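Local coordinates for DUF4136 domain-containing protein (Bacteroides thetaiotaomicron, PDB 4F54) that is of unknown function but carries a lipoprotein signature in its full-length form and belongs to a family of the TolB N-terminal clan, at residues W106-P111 with I141-N146; W125-A130 with V160-L165; A63-N68 with E182-S187. One frame throughout, in Å; residues are numbered along the deposited sequence.

Contact 1. Residues W106-P111 with I141-N146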
# COMPACT_ATOMS: atom_id res chain seq x y z
N TRP A 106 5.63 -9.92 -5.74
CA TRP A 106 5.46 -11.27 -5.17
C TRP A 106 4.20 -11.36 -4.36
O TRP A 106 3.68 -12.43 -4.20
CB TRP A 106 6.70 -11.73 -4.35
CG TRP A 106 7.43 -10.65 -3.60
CD1 TRP A 106 8.61 -10.03 -3.97
CD2 TRP A 106 7.04 -10.02 -2.33
NE1 TRP A 106 8.97 -9.05 -3.05
CE2 TRP A 106 8.06 -8.99 -2.05
CE3 TRP A 106 5.97 -10.19 -1.43
CZ2 TRP A 106 8.01 -8.20 -0.91
CZ3 TRP A 106 5.94 -9.36 -0.29
CH2 TRP A 106 6.93 -8.38 -0.05
N TRP A 107 3.67 -10.22 -3.90
CA TRP A 107 2.49 -10.18 -3.05
C TRP A 107 1.33 -10.67 -3.82
O TRP A 107 0.40 -11.13 -3.21
CB TRP A 107 2.28 -8.80 -2.45
CG TRP A 107 2.52 -7.65 -3.40
CD1 TRP A 107 1.58 -6.99 -4.20
CD2 TRP A 107 3.81 -7.01 -3.70
NE1 TRP A 107 2.17 -6.02 -4.94
CE2 TRP A 107 3.53 -5.95 -4.65
CE3 TRP A 107 5.12 -7.18 -3.27
CZ2 TRP A 107 4.53 -5.17 -5.20
CZ3 TRP A 107 6.12 -6.35 -3.80
CH2 TRP A 107 5.80 -5.34 -4.74
N TRP A 108 1.37 -10.61 -5.16
CA TRP A 108 0.28 -11.18 -5.98
C TRP A 108 0.13 -12.65 -5.81
O TRP A 108 -0.92 -13.19 -6.19
CB TRP A 108 0.49 -10.95 -7.46
CG TRP A 108 0.44 -9.52 -7.88
CD1 TRP A 108 -0.08 -8.43 -7.20
CD2 TRP A 108 0.95 -8.99 -9.12
NE1 TRP A 108 0.07 -7.28 -7.93
CE2 TRP A 108 0.69 -7.55 -9.09
CE3 TRP A 108 1.58 -9.56 -10.23
CZ2 TRP A 108 1.07 -6.72 -10.13
CZ3 TRP A 108 1.91 -8.70 -11.29
CH2 TRP A 108 1.66 -7.33 -11.22
N GLY A 109 1.17 -13.32 -5.33
CA GLY A 109 1.11 -14.76 -5.08
C GLY A 109 0.30 -15.16 -3.85
O GLY A 109 0.05 -16.33 -3.66
N TYR A 110 -0.09 -14.20 -3.01
CA TYR A 110 -0.93 -14.51 -1.86
C TYR A 110 -2.37 -14.64 -2.34
O TYR A 110 -2.92 -13.66 -2.89
CB TYR A 110 -0.86 -13.41 -0.80
CG TYR A 110 -1.74 -13.67 0.38
CD1 TYR A 110 -1.63 -14.85 1.09
CD2 TYR A 110 -2.72 -12.76 0.77
CE1 TYR A 110 -2.44 -15.13 2.17
CE2 TYR A 110 -3.52 -13.01 1.88
CZ TYR A 110 -3.39 -14.19 2.56
OH TYR A 110 -4.22 -14.46 3.61
N PRO A 111 -2.99 -15.83 -2.17
CA PRO A 111 -4.39 -16.02 -2.69
C PRO A 111 -5.38 -14.99 -2.17
O PRO A 111 -6.29 -14.65 -2.87
CB PRO A 111 -4.75 -17.43 -2.22
CG PRO A 111 -3.44 -18.11 -2.04
CD PRO A 111 -2.50 -17.07 -1.52
N ILE A 141 3.17 -3.47 2.65
CA ILE A 141 3.12 -3.14 1.19
C ILE A 141 1.86 -2.31 1.00
O ILE A 141 0.77 -2.75 1.35
CB ILE A 141 3.01 -4.38 0.26
CG1 ILE A 141 4.33 -5.11 0.12
CG2 ILE A 141 2.57 -4.00 -1.18
CD1 ILE A 141 5.39 -4.36 -0.69
N THR A 142 2.03 -1.12 0.43
CA THR A 142 0.98 -0.16 0.17
C THR A 142 1.04 0.17 -1.30
O THR A 142 2.09 0.44 -1.86
CB THR A 142 1.12 1.08 1.02
OG1 THR A 142 1.08 0.68 2.39
CG2 THR A 142 0.02 2.17 0.67
N GLU A 143 -0.12 0.14 -1.94
CA GLU A 143 -0.27 0.48 -3.38
C GLU A 143 -1.38 1.52 -3.55
O GLU A 143 -2.46 1.43 -2.93
CB GLU A 143 -0.57 -0.77 -4.22
CG GLU A 143 0.59 -1.76 -4.23
CD GLU A 143 0.19 -3.09 -4.88
OE1 GLU A 143 -0.86 -3.65 -4.52
OE2 GLU A 143 0.92 -3.58 -5.78
N MSE A 144 -1.10 2.45 -4.45
CA MSE A 144 -1.96 3.54 -4.87
C MSE A 144 -2.29 3.32 -6.33
O MSE A 144 -1.41 3.13 -7.16
CB MSE A 144 -1.31 4.91 -4.67
CG MSE A 144 -2.27 6.07 -4.93
SE MSE A 144 -1.35 7.77 -4.64
CE MSE A 144 -0.65 7.44 -2.79
N VAL A 145 -3.58 3.22 -6.60
CA VAL A 145 -4.11 2.83 -7.90
C VAL A 145 -4.89 3.99 -8.56
O VAL A 145 -5.54 4.82 -7.88
CB VAL A 145 -5.04 1.56 -7.80
CG1 VAL A 145 -4.22 0.32 -7.37
CG2 VAL A 145 -6.25 1.74 -6.91
N ASN A 146 -4.80 4.03 -9.89
CA ASN A 146 -5.52 5.03 -10.69
C ASN A 146 -6.91 4.53 -11.07
O ASN A 146 -7.08 3.83 -12.09
CB ASN A 146 -4.72 5.39 -11.95
CG ASN A 146 -5.37 6.49 -12.74
OD1 ASN A 146 -6.47 6.94 -12.41
ND2 ASN A 146 -4.70 6.91 -13.81
O HOH W 1 -1.01 -4.80 -7.31
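The indole of Trp107 takes Ile141 over one face: CG2 of Ile141 sits 4.0 Å above the plane, over the ring's centre, and in the conformer described Ile141 CD1 makes a CH-pi contact with the six-membered ring, 4.0 Å from its centroid. At the edge of the same indole, NE1 gives its hydrogen to Glu143 OE2 at 2.9 Å, with an N-H...O angle of 142°. The bond is bent, the oxygen being tilted from the indole plane; on its side OE2 is met from above the carboxylate plane, and the two planes stand 84° apart. Trp107 presents its indole this way with CG between backbone N and carbonyl carbon (chi1 41°). Its CE3 in turn covers one face of Trp106, whose CH2 reaches Ile141 CG1 at 4.2 Å. Water 1, in plane at the edge of Trp108, accepts from Trp108 NE1 at 2.8 Å and donates to Glu143 OE2 at 2.7 Å. Thus the 3-10 turn 106-109 lies against strand 139-146 through indole-to-isoleucine packing and a buried acid. Tyr127 also bonds to OE2, while Tyr113 and Gln88 bond to OE1. These neutral partners on both oxygens probably fix the carboxylate's rotation and satisfy the buried acid.

Contact 2. Residues W125-A130 with V160-L165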
# COMPACT_ATOMS: atom_id res chain seq x y z
N TRP A 125 -3.84 -6.34 -12.80
CA TRP A 125 -3.00 -5.23 -12.42
C TRP A 125 -2.08 -4.80 -13.55
O TRP A 125 -1.69 -5.64 -14.40
CB TRP A 125 -2.06 -5.59 -11.24
CG TRP A 125 -2.80 -6.00 -10.01
CD1 TRP A 125 -2.91 -7.27 -9.47
CD2 TRP A 125 -3.59 -5.14 -9.15
NE1 TRP A 125 -3.67 -7.25 -8.33
CE2 TRP A 125 -4.09 -5.98 -8.07
CE3 TRP A 125 -3.90 -3.79 -9.15
CZ2 TRP A 125 -4.92 -5.47 -7.07
CZ3 TRP A 125 -4.71 -3.27 -8.12
CH2 TRP A 125 -5.22 -4.11 -7.12
N TYR A 126 -1.69 -3.52 -13.52
CA TYR A 126 -0.70 -3.00 -14.45
C TYR A 126 0.34 -2.25 -13.64
O TYR A 126 -0.05 -1.27 -12.98
CB TYR A 126 -1.28 -2.06 -15.49
CG TYR A 126 -0.31 -1.76 -16.59
CD1 TYR A 126 -0.03 -2.72 -17.54
CD2 TYR A 126 0.39 -0.57 -16.64
CE1 TYR A 126 0.86 -2.48 -18.58
CE2 TYR A 126 1.28 -0.33 -17.66
CZ TYR A 126 1.56 -1.31 -18.59
OH TYR A 126 2.46 -1.10 -19.64
N TYR A 127 1.61 -2.68 -13.73
CA TYR A 127 2.76 -2.02 -13.07
C TYR A 127 3.61 -1.28 -14.07
O TYR A 127 4.25 -1.92 -14.92
CB TYR A 127 3.64 -3.07 -12.28
CG TYR A 127 3.52 -2.91 -10.79
CD1 TYR A 127 2.35 -3.27 -10.12
CD2 TYR A 127 4.57 -2.35 -10.04
CE1 TYR A 127 2.21 -3.14 -8.76
CE2 TYR A 127 4.41 -2.19 -8.67
CZ TYR A 127 3.23 -2.59 -8.02
OH TYR A 127 3.03 -2.43 -6.66
N PRO A 128 3.61 0.06 -14.00
CA PRO A 128 4.36 0.86 -14.99
C PRO A 128 5.79 1.15 -14.61
O PRO A 128 6.48 1.94 -15.26
CB PRO A 128 3.55 2.14 -15.11
CG PRO A 128 2.84 2.25 -13.82
CD PRO A 128 2.66 0.89 -13.25
N TYR A 129 6.25 0.53 -13.53
CA TYR A 129 7.62 0.68 -13.05
C TYR A 129 8.12 -0.61 -12.37
O TYR A 129 7.32 -1.52 -12.01
CB TYR A 129 7.69 1.88 -12.07
CG TYR A 129 6.61 1.85 -10.99
CD1 TYR A 129 6.77 1.11 -9.80
CD2 TYR A 129 5.44 2.53 -11.15
CE1 TYR A 129 5.80 1.14 -8.82
CE2 TYR A 129 4.41 2.51 -10.20
CZ TYR A 129 4.61 1.86 -9.02
OH TYR A 129 3.64 1.83 -8.09
N ALA A 130 9.45 -0.71 -12.26
CA ALA A 130 10.12 -1.82 -11.60
C ALA A 130 10.02 -1.69 -10.07
O ALA A 130 10.02 -0.58 -9.50
CB ALA A 130 11.61 -1.92 -12.00
N VAL A 160 0.08 3.71 -9.44
CA VAL A 160 0.88 4.91 -9.67
C VAL A 160 2.00 5.07 -8.66
O VAL A 160 2.94 5.81 -8.94
CB VAL A 160 -0.02 6.20 -9.71
CG1 VAL A 160 -0.96 6.13 -10.91
CG2 VAL A 160 -0.80 6.42 -8.40
N TRP A 161 1.88 4.39 -7.51
CA TRP A 161 2.85 4.50 -6.43
C TRP A 161 2.74 3.27 -5.55
O TRP A 161 1.64 2.75 -5.34
CB TRP A 161 2.60 5.80 -5.67
CG TRP A 161 3.43 6.09 -4.50
CD1 TRP A 161 4.61 6.83 -4.49
CD2 TRP A 161 3.16 5.79 -3.10
NE1 TRP A 161 5.08 6.99 -3.21
CE2 TRP A 161 4.25 6.42 -2.32
CE3 TRP A 161 2.13 5.12 -2.42
CZ2 TRP A 161 4.29 6.35 -0.93
CZ3 TRP A 161 2.18 5.06 -1.04
CH2 TRP A 161 3.22 5.65 -0.31
N THR A 162 3.90 2.81 -5.09
CA THR A 162 4.04 1.69 -4.16
C THR A 162 5.03 2.06 -3.08
O THR A 162 6.02 2.71 -3.34
CB THR A 162 4.49 0.41 -4.93
OG1 THR A 162 3.62 0.17 -6.02
CG2 THR A 162 4.54 -0.83 -4.00
N SER A 163 4.79 1.60 -1.87
CA SER A 163 5.77 1.69 -0.80
C SER A 163 5.92 0.34 -0.10
O SER A 163 4.98 -0.50 -0.07
CB SER A 163 5.43 2.81 0.21
OG SER A 163 4.26 2.48 0.93
N TYR A 164 7.13 0.16 0.43
CA TYR A 164 7.49 -0.98 1.22
C TYR A 164 8.15 -0.47 2.48
O TYR A 164 9.21 0.17 2.44
CB TYR A 164 8.37 -1.93 0.46
CG TYR A 164 8.69 -3.25 1.12
CD1 TYR A 164 7.67 -4.02 1.68
CD2 TYR A 164 9.96 -3.81 1.03
CE1 TYR A 164 7.97 -5.27 2.23
CE2 TYR A 164 10.27 -5.05 1.56
CZ TYR A 164 9.24 -5.78 2.16
OH TYR A 164 9.52 -7.06 2.68
N LEU A 165 7.49 -0.73 3.62
CA LEU A 165 8.01 -0.33 4.95
C LEU A 165 8.52 -1.61 5.62
O LEU A 165 7.72 -2.54 5.82
CB LEU A 165 6.87 0.27 5.76
CG LEU A 165 6.02 1.32 5.05
CD1 LEU A 165 5.02 1.97 6.03
CD2 LEU A 165 6.90 2.39 4.41
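Two tyrosine hydroxyls from the loop 125-130 close on one threonine of strand 159-166: Tyr127 OH and Tyr129 OH each lie 2.7 Å from Thr162 OG1, both within hydrogen-bonding geometry. Tyr127 OH has a further partner, hydrogen-bonding to Glu143 OE2 on the adjacent strand 139-146. The Tyr129 side chain meets Thr162 at a slant, the Tyr127 side chain at about a right angle. Thr162 OG1 lies near the ring plane of Tyr129, at its edge. With chi1 at -53°, Thr162 turns OG1 to the hydroxyls and puts its methyl CG2 anti to the backbone N, 3.5 Å from Tyr127 OH. Tyr129 OH also rests over the backbone, 3.1 Å from Trp161 C, but the N-H groups of Trp161 and Thr162, whose N atoms are both 3.2 Å from Tyr129 OH, do not point at it well enough to bond. Here the strand carries a classic beta bulge, Val160 and Trp161 both facing Met144. Chained hydroxyls ending on a carboxylate would probably let the acid polarise Tyr127 and, through it, the threonine.

Contact 3. Residues A63-N68 with E182-S187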
# COMPACT_ATOMS: atom_id res chain seq x y z
N ALA A 63 -5.22 6.29 9.54
CA ALA A 63 -5.34 7.74 9.75
C ALA A 63 -4.11 8.49 9.22
O ALA A 63 -4.25 9.62 8.67
CB ALA A 63 -5.60 8.08 11.25
N ALA A 64 -2.92 7.88 9.33
CA ALA A 64 -1.67 8.51 8.82
C ALA A 64 -1.72 8.66 7.30
O ALA A 64 -1.33 9.69 6.76
CB ALA A 64 -0.39 7.78 9.29
N TYR A 65 -2.24 7.64 6.59
CA TYR A 65 -2.45 7.75 5.10
C TYR A 65 -3.41 8.89 4.82
O TYR A 65 -3.15 9.71 3.94
CB TYR A 65 -2.97 6.42 4.53
CG TYR A 65 -1.79 5.43 4.36
CD1 TYR A 65 -0.81 5.65 3.39
CD2 TYR A 65 -1.62 4.35 5.22
CE1 TYR A 65 0.31 4.82 3.26
CE2 TYR A 65 -0.53 3.51 5.07
CZ TYR A 65 0.43 3.74 4.09
OH TYR A 65 1.54 2.91 3.96
N THR A 66 -4.54 8.89 5.51
CA THR A 66 -5.53 9.96 5.32
C THR A 66 -4.98 11.35 5.49
O THR A 66 -5.16 12.22 4.63
CB THR A 66 -6.75 9.70 6.22
OG1 THR A 66 -7.39 8.50 5.77
CG2 THR A 66 -7.74 10.91 6.17
N GLU A 67 -4.30 11.57 6.62
CA GLU A 67 -3.68 12.87 6.91
C GLU A 67 -2.64 13.26 5.84
O GLU A 67 -2.59 14.36 5.36
CB GLU A 67 -3.08 12.84 8.31
CG GLU A 67 -4.18 12.78 9.36
CD GLU A 67 -3.71 12.31 10.73
OE1 GLU A 67 -2.50 12.44 11.02
OE2 GLU A 67 -4.56 11.76 11.47
N ASN A 68 -1.80 12.32 5.47
CA ASN A 68 -0.79 12.59 4.48
C ASN A 68 -1.35 12.98 3.12
O ASN A 68 -0.86 13.91 2.50
CB ASN A 68 0.18 11.40 4.33
CG ASN A 68 1.35 11.48 5.30
OD1 ASN A 68 2.28 12.31 5.11
ND2 ASN A 68 1.29 10.65 6.37
N GLU A 182 5.58 6.62 11.74
CA GLU A 182 6.76 7.37 11.32
C GLU A 182 7.24 6.92 9.92
O GLU A 182 7.62 7.75 9.06
CB GLU A 182 7.89 7.27 12.36
CG GLU A 182 7.55 7.92 13.71
CD GLU A 182 8.61 7.66 14.78
OE1 GLU A 182 9.71 7.20 14.44
OE2 GLU A 182 8.34 7.91 15.97
N ALA A 183 7.15 5.62 9.67
CA ALA A 183 7.47 5.05 8.34
C ALA A 183 6.47 5.52 7.26
O ALA A 183 6.89 5.93 6.17
CB ALA A 183 7.60 3.53 8.37
N VAL A 184 5.16 5.52 7.57
CA VAL A 184 4.17 6.06 6.64
C VAL A 184 4.52 7.51 6.32
O VAL A 184 4.58 7.88 5.15
CB VAL A 184 2.71 5.84 7.14
CG1 VAL A 184 1.71 6.60 6.27
CG2 VAL A 184 2.38 4.36 7.20
N ASN A 185 4.76 8.35 7.34
CA ASN A 185 5.11 9.75 7.12
C ASN A 185 6.33 9.87 6.25
O ASN A 185 6.37 10.69 5.32
CB ASN A 185 5.33 10.45 8.46
CG ASN A 185 4.05 10.65 9.25
OD1 ASN A 185 2.95 10.53 8.71
ND2 ASN A 185 4.19 10.91 10.55
N GLN A 186 7.32 9.00 6.48
CA GLN A 186 8.54 9.04 5.68
C GLN A 186 8.34 8.72 4.22
O GLN A 186 8.95 9.32 3.34
CB GLN A 186 9.62 8.13 6.29
CG GLN A 186 10.90 8.03 5.46
CD GLN A 186 11.62 9.36 5.26
OE1 GLN A 186 11.71 10.18 6.19
NE2 GLN A 186 12.17 9.57 4.06
N SER A 187 7.44 7.77 3.96
CA SER A 187 7.14 7.36 2.58
C SER A 187 6.58 8.53 1.78
O SER A 187 6.90 8.70 0.59
CB SER A 187 6.19 6.15 2.52
OG SER A 187 4.81 6.47 2.82
O HOH W 2 3.56 3.95 3.00
O HOH W 3 4.93 13.00 5.73
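Apolar packing centres on Val184, whose CG1 lies over one face of the Tyr65 ring, 3.7 Å from the centroid and almost straight above it, a close CH-pi contact. CG1 gets there by standing anti to the backbone N (chi1 171°), and the same methyl touches Ala64 CB at 3.9 Å. The other branch, CG2, runs to the hydroxyl end of the ring and approaches Tyr65 OH at 3.6 Å. These side chains fill the space between helices 56-70 and 179-189, which run in roughly the same direction: the segments cross at -28° with their axes 9.5 Å apart, side by side on the mixed beta sheet. The Tyr65 hydroxyl reaches that sheet and hydrogen-bonds to Thr142 there.

Direct polar contact rests on the amide of Asn68. ND2 donates to Asn185 OD1 at 2.9 Å, in the carbonyl plane of the acceptor and nearly straight at 162°, though the two amide planes are turned well away from each other. It also donates to Ala64 O one turn back, reaching that oxygen from the face opposite the one used by the Asn68 backbone N. A leucine in place of Asn68 would probably leave Asn185 OD1 without this donor, and water 3 without one of its two acceptors.

Water-mediated links complete the interface. Water 3 donates to Asn68 OD1 and to Asn185 O, both at 2.8 Å, and water 2 joins Tyr65 OH to Ser187 OG, which itself donates to Val184 O.

From the N terminus, helix 56-70 comes first, and its partner in contact 3 is not met until helix 179-189, so that contact closes a loop of 113 residues holding both others. Within it, residues 106-111 wait for strand 139-146 in contact 1, and residues 125-130 wait for strand 159-166 in contact 2; the two loops cross, since their segments alternate. The two strands are antiparallel neighbours in the sheet, joined by Met144 O and Val160 N at 2.8 Å. Contacts 1 and 2 thus fasten loops to the sheet, their centres 8 Å apart, while contact 3 pairs the helices, reaching the sheet through Leu165 against Val184 and Ala183 and through Tyr65 to Thr142 of strand 139-146.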